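Local atomic coordinates of ABC-type transport system, molybdenum-specific extracellular solute-binding protein (Clostridium difficile, PDB entry 4KD5), a protein that probably binds molybdate or tungstate outside the cell and delivers it to an ABC transporter for uptake. Residues Leu105-Glu117 and Lys139-Val153. Numbering follows the deposited sequence.
Sequences LTTDKVKKIAVGE and KLKDKLVFAKDVKEV. With SBT (2-butanol), chain I.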
loop_
_atom_site.group_PDB
_atom_site.type_symbol
_atom_site.label_atom_id
_atom_site.label_comp_id
_atom_site.label_asym_id
_atom_site.label_seq_id
_atom_site.Cartn_x
_atom_site.Cartn_y
_atom_site.Cartn_z
ATOM N N LEU A 105 24.886 9.440 45.488
ATOM C CA LEU A 105 24.857 10.866 45.163
ATOM C C LEU A 105 24.905 11.716 46.433
ATOM O O LEU A 105 25.482 12.801 46.448
ATOM C CB LEU A 105 23.603 11.226 44.361
ATOM C CG LEU A 105 23.414 10.692 42.946
ATOM C CD1 LEU A 105 22.139 11.250 42.335
ATOM C CD2 LEU A 105 24.598 11.065 42.088
ATOM N N THR A 106 24.298 11.206 47.500
ATOM C CA THR A 106 24.172 11.945 48.754
ATOM C C THR A 106 25.415 11.811 49.637
ATOM O O THR A 106 25.652 12.631 50.523
ATOM C CB THR A 106 22.942 11.479 49.538
ATOM O OG1 THR A 106 21.947 11.001 48.627
ATOM C CG2 THR A 106 22.369 12.616 50.356
ATOM N N THR A 107 26.203 10.768 49.387
ATOM C CA THR A 107 27.398 10.480 50.180
ATOM C C THR A 107 28.567 11.385 49.802
ATOM O O THR A 107 28.484 12.153 48.848
ATOM C CB THR A 107 27.831 9.008 50.026
ATOM O OG1 THR A 107 28.591 8.851 48.821
ATOM C CG2 THR A 107 26.618 8.101 49.973
ATOM N N ASP A 108 29.659 11.272 50.552
ATOM C CA ASP A 108 30.869 12.042 50.285
ATOM C C ASP A 108 31.705 11.410 49.176
ATOM O O ASP A 108 32.720 11.970 48.762
ATOM C CB ASP A 108 31.717 12.168 51.552
ATOM C CG ASP A 108 31.693 13.567 52.140
ATOM O OD1 ASP A 108 32.583 14.376 51.797
ATOM O OD2 ASP A 108 30.790 13.859 52.953
ATOM N N LYS A 109 31.280 10.244 48.701
ATOM C CA LYS A 109 32.001 9.539 47.647
ATOM C C LYS A 109 31.999 10.318 46.335
ATOM O O LYS A 109 32.981 10.295 45.589
ATOM C CB LYS A 109 31.422 8.136 47.447
ATOM C CG LYS A 109 31.509 7.281 48.699
ATOM C CD LYS A 109 31.198 5.816 48.428
ATOM C CE LYS A 109 31.863 4.925 49.480
ATOM N NZ LYS A 109 31.060 3.717 49.837
ATOM N N VAL A 110 30.898 11.009 46.060
ATOM C CA VAL A 110 30.834 11.880 44.893
ATOM C C VAL A 110 30.876 13.352 45.306
ATOM O O VAL A 110 30.229 13.765 46.269
ATOM C CB VAL A 110 29.618 11.557 43.971
ATOM C CG1 VAL A 110 29.387 10.055 43.910
ATOM C CG2 VAL A 110 28.360 12.277 44.425
ATOM N N LYS A 111 31.676 14.131 44.589
ATOM C CA LYS A 111 31.844 15.542 44.895
ATOM C C LYS A 111 31.310 16.390 43.751
ATOM O O LYS A 111 30.808 17.487 43.961
ATOM C CB LYS A 111 33.320 15.851 45.162
ATOM C CG LYS A 111 33.898 15.105 46.362
ATOM C CD LYS A 111 35.399 15.322 46.512
ATOM C CE LYS A 111 35.918 14.755 47.830
ATOM N NZ LYS A 111 35.576 13.320 48.018
ATOM N N LYS A 112 31.413 15.867 42.536
ATOM C CA LYS A 112 31.015 16.618 41.353
ATOM C C LYS A 112 30.090 15.807 40.443
ATOM O O LYS A 112 30.491 14.783 39.877
ATOM C CB LYS A 112 32.260 17.120 40.606
ATOM C CG LYS A 112 33.179 17.965 41.488
ATOM C CD LYS A 112 34.414 18.451 40.761
ATOM C CE LYS A 112 34.030 19.391 39.653
ATOM N NZ LYS A 112 35.194 19.784 38.818
ATOM N N ILE A 113 28.845 16.270 40.336
ATOM C CA ILE A 113 27.832 15.636 39.496
ATOM C C ILE A 113 27.657 16.423 38.196
ATOM O O ILE A 113 27.223 17.575 38.210
ATOM C CB ILE A 113 26.477 15.547 40.230
ATOM C CG1 ILE A 113 26.619 14.718 41.508
ATOM C CG2 ILE A 113 25.404 14.952 39.334
ATOM C CD1 ILE A 113 25.359 14.637 42.344
ATOM N N ALA A 114 27.993 15.798 37.070
ATOM C CA ALA A 114 27.885 16.464 35.770
ATOM C C ALA A 114 26.492 16.301 35.174
ATOM O O ALA A 114 25.999 15.180 35.033
ATOM C CB ALA A 114 28.926 15.934 34.811
ATOM N N VAL A 115 25.864 17.419 34.813
ATOM C CA VAL A 115 24.575 17.399 34.117
ATOM C C VAL A 115 24.567 18.431 32.995
ATOM O O VAL A 115 25.366 19.369 33.003
ATOM C CB VAL A 115 23.387 17.709 35.064
ATOM C CG1 VAL A 115 23.255 16.664 36.160
ATOM C CG2 VAL A 115 23.536 19.100 35.659
ATOM N N GLY A 116 23.660 18.268 32.037
ATOM C CA GLY A 116 23.498 19.270 30.999
ATOM C C GLY A 116 22.780 20.494 31.543
ATOM O O GLY A 116 22.043 20.391 32.531
ATOM N N GLU A 117 22.996 21.650 30.918
ATOM C CA GLU A 117 22.295 22.865 31.321
ATOM C C GLU A 117 20.787 22.638 31.213
ATOM O O GLU A 117 20.289 22.205 30.175
ATOM C CB GLU A 117 22.760 24.066 30.486
ATOM C CG GLU A 117 24.116 24.629 30.924
ATOM C CD GLU A 117 24.862 25.361 29.812
ATOM O OE1 GLU A 117 26.075 25.620 29.983
ATOM O OE2 GLU A 117 24.245 25.675 28.773
ATOM N N LYS A 139 19.777 19.703 47.965
ATOM C CA LYS A 139 20.909 19.089 48.664
ATOM C C LYS A 139 22.167 18.994 47.801
ATOM O O LYS A 139 23.283 19.068 48.305
ATOM C CB LYS A 139 20.534 17.687 49.166
ATOM C CG LYS A 139 19.376 17.652 50.157
ATOM C CD LYS A 139 19.001 16.223 50.572
ATOM C CE LYS A 139 19.967 15.640 51.604
ATOM N NZ LYS A 139 19.339 14.542 52.405
ATOM N N LEU A 140 21.971 18.845 46.495
ATOM C CA LEU A 140 23.057 18.546 45.561
ATOM C C LEU A 140 23.606 19.779 44.846
ATOM O O LEU A 140 24.516 19.668 44.028
ATOM C CB LEU A 140 22.583 17.518 44.523
ATOM C CG LEU A 140 22.802 16.026 44.781
ATOM C CD1 LEU A 140 22.847 15.719 46.259
ATOM C CD2 LEU A 140 21.724 15.196 44.104
ATOM N N LYS A 141 23.054 20.947 45.163
ATOM C CA LYS A 141 23.405 22.192 44.479
ATOM C C LYS A 141 24.903 22.499 44.540
ATOM O O LYS A 141 25.468 23.074 43.605
ATOM C CB LYS A 141 22.582 23.356 45.053
ATOM C CG LYS A 141 22.640 24.644 44.240
ATOM C CD LYS A 141 21.560 25.623 44.684
ATOM C CE LYS A 141 21.951 27.062 44.376
ATOM N NZ LYS A 141 20.936 27.782 43.561
ATOM N N ASP A 142 25.545 22.091 45.630
ATOM C CA ASP A 142 26.981 22.299 45.806
ATOM C C ASP A 142 27.824 21.328 44.977
ATOM O O ASP A 142 29.031 21.519 44.832
ATOM C CB ASP A 142 27.357 22.189 47.287
ATOM C CG ASP A 142 26.743 20.975 47.956
ATOM O OD1 ASP A 142 25.504 20.943 48.099
ATOM O OD2 ASP A 142 27.494 20.063 48.359
ATOM N N LYS A 143 27.184 20.299 44.425
ATOM C CA LYS A 143 27.882 19.285 43.639
ATOM C C LYS A 143 27.643 19.445 42.143
ATOM O O LYS A 143 28.436 18.988 41.325
ATOM C CB LYS A 143 27.443 17.884 44.074
ATOM C CG LYS A 143 27.520 17.625 45.570
ATOM C CD LYS A 143 27.946 16.183 45.844
ATOM C CE LYS A 143 27.512 15.720 47.232
ATOM N NZ LYS A 143 28.004 14.348 47.553
ATOM N N LEU A 144 26.537 20.089 41.795
ATOM C CA LEU A 144 26.102 20.194 40.406
ATOM C C LEU A 144 27.003 21.084 39.539
ATOM O O LEU A 144 27.200 22.268 39.835
ATOM C CB LEU A 144 24.660 20.710 40.350
ATOM C CG LEU A 144 23.541 19.693 40.129
ATOM C CD1 LEU A 144 24.013 18.266 40.339
ATOM C CD2 LEU A 144 22.339 19.984 41.010
ATOM N N VAL A 145 27.555 20.503 38.473
ATOM C CA VAL A 145 28.262 21.267 37.440
ATOM C C VAL A 145 27.552 21.075 36.097
ATOM O O VAL A 145 27.020 20.000 35.820
ATOM C CB VAL A 145 29.750 20.876 37.341
ATOM C CG1 VAL A 145 30.539 21.506 38.465
ATOM C CG2 VAL A 145 29.910 19.368 37.371
ATOM N N PHE A 146 27.549 22.111 35.264
ATOM C CA PHE A 146 26.693 22.118 34.082
ATOM C C PHE A 146 27.459 22.164 32.752
ATOM O O PHE A 146 28.249 23.078 32.511
ATOM C CB PHE A 146 25.699 23.281 34.172
ATOM C CG PHE A 146 24.824 23.240 35.400
ATOM C CD1 PHE A 146 23.565 22.661 35.349
ATOM C CD2 PHE A 146 25.262 23.776 36.607
ATOM C CE1 PHE A 146 22.756 22.618 36.475
ATOM C CE2 PHE A 146 24.459 23.734 37.736
ATOM C CZ PHE A 146 23.206 23.156 37.671
ATOM N N ALA A 147 27.207 21.172 31.896
ATOM C CA ALA A 147 27.875 21.066 30.594
ATOM C C ALA A 147 27.016 21.579 29.437
ATOM O O ALA A 147 25.788 21.638 29.544
ATOM C CB ALA A 147 28.306 19.641 30.332
ATOM N N LYS A 148 27.669 21.917 28.325
ATOM C CA LYS A 148 26.992 22.459 27.146
ATOM C C LYS A 148 26.254 21.376 26.364
ATOM O O LYS A 148 25.309 21.669 25.631
ATOM C CB LYS A 148 27.996 23.156 26.225
ATOM C CG LYS A 148 29.099 22.242 25.698
ATOM C CD LYS A 148 30.059 22.994 24.782
ATOM C CE LYS A 148 31.138 22.063 24.227
ATOM N NZ LYS A 148 32.040 22.753 23.253
ATOM N N ASP A 149 26.704 20.131 26.516
ATOM C CA ASP A 149 26.035 18.974 25.922
ATOM C C ASP A 149 26.500 17.657 26.542
ATOM O O ASP A 149 27.447 17.637 27.334
ATOM C CB ASP A 149 26.199 18.953 24.394
ATOM C CG ASP A 149 27.633 19.184 23.942
ATOM O OD1 ASP A 149 28.568 18.695 24.605
ATOM O OD2 ASP A 149 27.818 19.851 22.904
ATOM N N VAL A 150 25.834 16.561 26.180
ATOM C CA VAL A 150 26.146 15.252 26.756
ATOM C C VAL A 150 27.549 14.771 26.416
ATOM O O VAL A 150 28.121 13.943 27.125
ATOM C CB VAL A 150 25.134 14.176 26.319
ATOM C CG1 VAL A 150 23.802 14.401 26.984
ATOM C CG2 VAL A 150 24.972 14.189 24.808
ATOM N N LYS A 151 28.094 15.291 25.323
ATOM C CA LYS A 151 29.440 14.938 24.897
ATOM C C LYS A 151 30.463 15.525 25.865
ATOM O O LYS A 151 31.516 14.934 26.114
ATOM C CB LYS A 151 29.682 15.438 23.471
ATOM C CG LYS A 151 30.812 14.741 22.728
ATOM C CD LYS A 151 30.815 15.148 21.260
ATOM C CE LYS A 151 31.797 14.322 20.446
ATOM N NZ LYS A 151 31.692 14.618 18.987
ATOM N N GLU A 152 30.144 16.689 26.422
ATOM C CA GLU A 152 30.997 17.295 27.439
ATOM C C GLU A 152 30.818 16.597 28.792
ATOM O O GLU A 152 31.777 16.459 29.557
ATOM C CB GLU A 152 30.731 18.803 27.555
ATOM C CG GLU A 152 31.705 19.529 28.472
ATOM C CD GLU A 152 31.652 21.044 28.332
ATOM O OE1 GLU A 152 30.560 21.630 28.486
ATOM O OE2 GLU A 152 32.714 21.649 28.074
ATOM N N VAL A 153 29.595 16.150 29.078
ATOM C CA VAL A 153 29.315 15.409 30.308
ATOM C C VAL A 153 30.161 14.143 30.362
ATOM O O VAL A 153 30.832 13.877 31.357
ATOM C CB VAL A 153 27.822 15.048 30.431
ATOM C CG1 VAL A 153 27.578 14.202 31.663
ATOM C CG2 VAL A 153 26.975 16.301 30.501
HETATM C C1 SBT I . 27.518 10.846 54.398
HETATM C C2 SBT I . 28.882 10.172 54.442
HETATM C C3 SBT I . 28.901 8.905 53.598
HETATM C C4 SBT I . 27.855 7.924 54.078
HETATM O OH SBT I . 29.873 11.077 53.952
#
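Lys143 reaches across to residues 105-112 and puts its ammonium among backbone carbonyls. Its chain starts beside the backbone N (chi1 -51°), bends at chi2 (-144°) and then runs out nearly straight. NZ donates to Val110 O at 2.6 Å and, over a longer reach, to Leu105 O at 3.2 Å. Thr107 O also lies 2.6 Å from NZ. The two bonds link the start of 105-112 to its far part. CG2 of Val110 borders the same group, its side chain crossing that of Lys143 at about a right angle.

Strands 113-116 and 144-147 then pair in parallel, as the two strands of a beta-alpha-beta unit connected through helix 122-133. Ile113 N donates to Lys143 O. Val145 bonds to both neighbours of Ala114, its bridge partner: its N donates to Ile113 O and its carbonyl accepts from Val115 N. Ala147 does likewise between Val115 O and Glu117 N. Strand 164-168 takes the other edge of 113-116.

Ile113, Val115, Leu144 and Phe146 share one sheet face. CD1 of Ile113 meets Leu140 CG at 3.8 Å, while CB and CG2 of Ile113 rest against Leu144 CD1. Val115 and Phe146 lie side by side and point the same way, with Val115 CG2 3.6 Å from Phe146 CD1. Gly116 O sits at the edge of that ring. Glu117 CG packs on Phe146 CB.

On the other face, Val153 brings CG1 to within 3.8 Å of Ala114 CB, and Ala114, Val145 and Ala147 also touch Trp156, further along helix 150-159. The helix carrying Val153 is N-capped by Asp149, whose OD1 accepts from Glu152 N at 3.1 Å. Val150, in its first turn, is a predicted molybdate-binding residue.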